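Local atomic coordinates of Orf11 (Staphylococcus phage P68, PDB entry 6O43), a protein that probably acts as a phage lysin, helping to break down the bacterial cell wall. Residues Val38-Asn43 and Gly87-Asp92. Sequence-based numbering, arbitrary orientation.
Sequences VWLGGN and GDYLTD. With I3C (5-amino-2,4,6-triiodobenzene-1,3-dicarboxylic acid), chain B.
Trp-39 and Leu-40 pack against Tyr-89 and Asp-92 in a largely apolar, partly buried contact between the loop joining helices 34-38 and 44-57 and the first turn of helix 89-104. The clearest evidence is a CH-pi contact: Leu-40 CD2 lies over one face of the Tyr-89 ring, 3.5 Å from the ring centroid and 17° off the normal, displaced toward CG. With chi1 of 74°, Tyr-89 CG sits between its backbone N and carbonyl carbon, a torsion that presents this face to the leucine methyl. The phenol end reaches helix 44-57, where Tyr-89 OH hydrogen-bonds Gln-49. Beside it, Trp-39 CE3 touches Tyr-89 CB at 3.6 Å as the two side chains run past each other in opposite directions. Farther along the indole, Asp-92 meets the six-membered ring at its edge, with OD2 3.8 Å from Trp-39 CH2 and the carboxylate turned 82° from the indole plane. That carboxylate is held by backbone NH groups, OD1 by Arg-86 and OD2 by Trp-79. The helix start is capped by Asp-88: its OD1 accepts from Thr-91 N at 2.8 Å, nearly straight, while OD2 accepts from Thr-91 OG1. The amino nitrogen N13 of I3C sits over one indole face, 3.4 Å from Trp-39 CD2; its iodine I2 approaches Trp-39 O at 3.0 Å, and I3 lies 3.6 Å from Gly-87 O. The arrangement is thus a loop packed on an N-capped helix start, whose Trp-39, Gly-87, Asp-88 and Tyr-89, with Arg-86, line the site of I3C, a phasing compound rather than a natural ligand.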
loop_
_atom_site.group_PDB
_atom_site.type_symbol
_atom_site.label_atom_id
_atom_site.label_comp_id
_atom_site.label_asym_id
_atom_site.label_seq_id
_atom_site.Cartn_x
_atom_site.Cartn_y
_atom_site.Cartn_z
ATOM N N VAL A 38 7.729 7.263 16.255
ATOM C CA VAL A 38 8.993 6.731 16.758
ATOM C C VAL A 38 10.172 7.558 16.257
ATOM O O VAL A 38 11.115 7.835 17.010
ATOM C CB VAL A 38 9.145 5.247 16.380
ATOM C CG1 VAL A 38 10.540 4.761 16.731
ATOM C CG2 VAL A 38 8.096 4.405 17.091
ATOM N N TRP A 39 10.144 7.967 14.988
ATOM C CA TRP A 39 11.272 8.692 14.411
ATOM C C TRP A 39 11.171 10.203 14.599
ATOM O O TRP A 39 12.178 10.855 14.892
ATOM C CB TRP A 39 11.401 8.378 12.919
ATOM C CG TRP A 39 12.047 7.060 12.610
ATOM C CD1 TRP A 39 12.465 6.114 13.500
ATOM C CD2 TRP A 39 12.351 6.548 11.305
ATOM N NE1 TRP A 39 13.006 5.038 12.828
ATOM C CE2 TRP A 39 12.950 5.282 11.480
ATOM C CE3 TRP A 39 12.175 7.037 10.005
ATOM C CZ2 TRP A 39 13.372 4.498 10.401
ATOM C CZ3 TRP A 39 12.595 6.256 8.933
ATOM C CH2 TRP A 39 13.187 5.003 9.140
ATOM N N LEU A 40 9.984 10.782 14.432
ATOM C CA LEU A 40 9.824 12.229 14.465
ATOM C C LEU A 40 9.186 12.743 15.751
ATOM O O LEU A 40 8.986 13.956 15.883
ATOM C CB LEU A 40 8.993 12.690 13.261
ATOM C CG LEU A 40 9.272 12.028 11.909
ATOM C CD1 LEU A 40 8.402 12.653 10.825
ATOM C CD2 LEU A 40 10.749 12.112 11.531
ATOM N N GLY A 41 8.849 11.866 16.692
ATOM C CA GLY A 41 8.249 12.288 17.945
ATOM C C GLY A 41 6.971 13.086 17.778
ATOM O O GLY A 41 6.588 13.858 18.665
ATOM N N GLY A 42 6.302 12.910 16.640
ATOM C CA GLY A 42 5.056 13.598 16.372
ATOM C C GLY A 42 5.189 15.047 15.965
ATOM O O GLY A 42 4.175 15.749 15.904
ATOM N N ASN A 43 6.401 15.513 15.669
ATOM C CA ASN A 43 6.634 16.920 15.356
ATOM C C ASN A 43 5.997 17.276 14.016
ATOM O O ASN A 43 6.347 16.698 12.982
ATOM C CB ASN A 43 8.134 17.198 15.339
ATOM C CG ASN A 43 8.460 18.632 14.983
ATOM O OD1 ASN A 43 8.571 18.978 13.808
ATOM N ND2 ASN A 43 8.626 19.475 16.001
ATOM N N GLY A 87 19.738 5.896 6.347
ATOM C CA GLY A 87 20.458 6.460 7.478
ATOM C C GLY A 87 19.732 7.546 8.243
ATOM O O GLY A 87 20.085 7.810 9.398
ATOM N N ASP A 88 18.742 8.193 7.632
ATOM C CA ASP A 88 17.987 9.236 8.313
ATOM C C ASP A 88 16.568 9.247 7.763
ATOM O O ASP A 88 16.296 8.710 6.685
ATOM C CB ASP A 88 18.655 10.611 8.165
ATOM C CG ASP A 88 18.612 11.134 6.742
ATOM O OD1 ASP A 88 17.600 11.769 6.374
ATOM O OD2 ASP A 88 19.586 10.907 5.990
ATOM N N TYR A 89 15.657 9.865 8.520
ATOM C CA TYR A 89 14.239 9.736 8.197
ATOM C C TYR A 89 13.894 10.378 6.859
ATOM O O TYR A 89 13.031 9.862 6.137
ATOM C CB TYR A 89 13.378 10.328 9.317
ATOM C CG TYR A 89 13.361 11.842 9.390
ATOM C CD1 TYR A 89 12.510 12.589 8.581
ATOM C CD2 TYR A 89 14.175 12.520 10.283
ATOM C CE1 TYR A 89 12.487 13.971 8.648
ATOM C CE2 TYR A 89 14.157 13.900 10.357
ATOM C CZ TYR A 89 13.309 14.620 9.538
ATOM O OH TYR A 89 13.288 15.996 9.612
ATOM N N LEU A 90 14.538 11.493 6.507
ATOM C CA LEU A 90 14.213 12.150 5.245
ATOM C C LEU A 90 14.791 11.385 4.062
ATOM O O LEU A 90 14.098 11.155 3.066
ATOM C CB LEU A 90 14.713 13.596 5.244
ATOM C CG LEU A 90 14.220 14.431 4.061
ATOM C CD1 LEU A 90 12.699 14.402 3.996
ATOM C CD2 LEU A 90 14.728 15.864 4.150
ATOM N N THR A 91 16.064 10.994 4.151
ATOM C CA THR A 91 16.647 10.134 3.126
ATOM C C THR A 91 15.825 8.864 2.937
ATOM O O THR A 91 15.670 8.373 1.811
ATOM C CB THR A 91 18.089 9.781 3.497
ATOM O OG1 THR A 91 18.884 10.975 3.543
ATOM C CG2 THR A 91 18.679 8.810 2.479
ATOM N N ASP A 92 15.283 8.320 4.028
ATOM C CA ASP A 92 14.525 7.078 3.926
ATOM C C ASP A 92 13.184 7.302 3.238
ATOM O O ASP A 92 12.761 6.484 2.411
ATOM C CB ASP A 92 14.322 6.468 5.314
ATOM C CG ASP A 92 13.852 5.027 5.251
ATOM O OD1 ASP A 92 14.697 4.139 5.010
ATOM O OD2 ASP A 92 12.643 4.775 5.426
HETATM I I3 I3C B . 17.021 6.062 10.220
HETATM I I2 I3C B . 14.941 9.602 14.626
HETATM I I1 I3C B . 19.436 5.689 15.773
HETATM O O8 I3C B . 20.167 5.337 12.358
HETATM O O9 I3C B . 18.595 3.842 12.579
HETATM C C10 I3C B . 17.185 8.036 16.313
HETATM N N13 I3C B . 15.295 8.245 11.726
HETATM C C1 I3C B . 18.015 6.125 13.125
HETATM C C6 I3C B . 17.108 6.684 12.236
HETATM C C5 I3C B . 16.239 7.668 12.663
HETATM C C4 I3C B . 16.269 8.098 13.976
HETATM C C3 I3C B . 17.170 7.545 14.867
HETATM C C2 I3C B . 18.045 6.556 14.442
HETATM C C7 I3C B . 18.981 5.037 12.659
HETATM O O11 I3C B . 16.478 7.457 17.180
HETATM O O12 I3C B . 17.898 9.022 16.637
#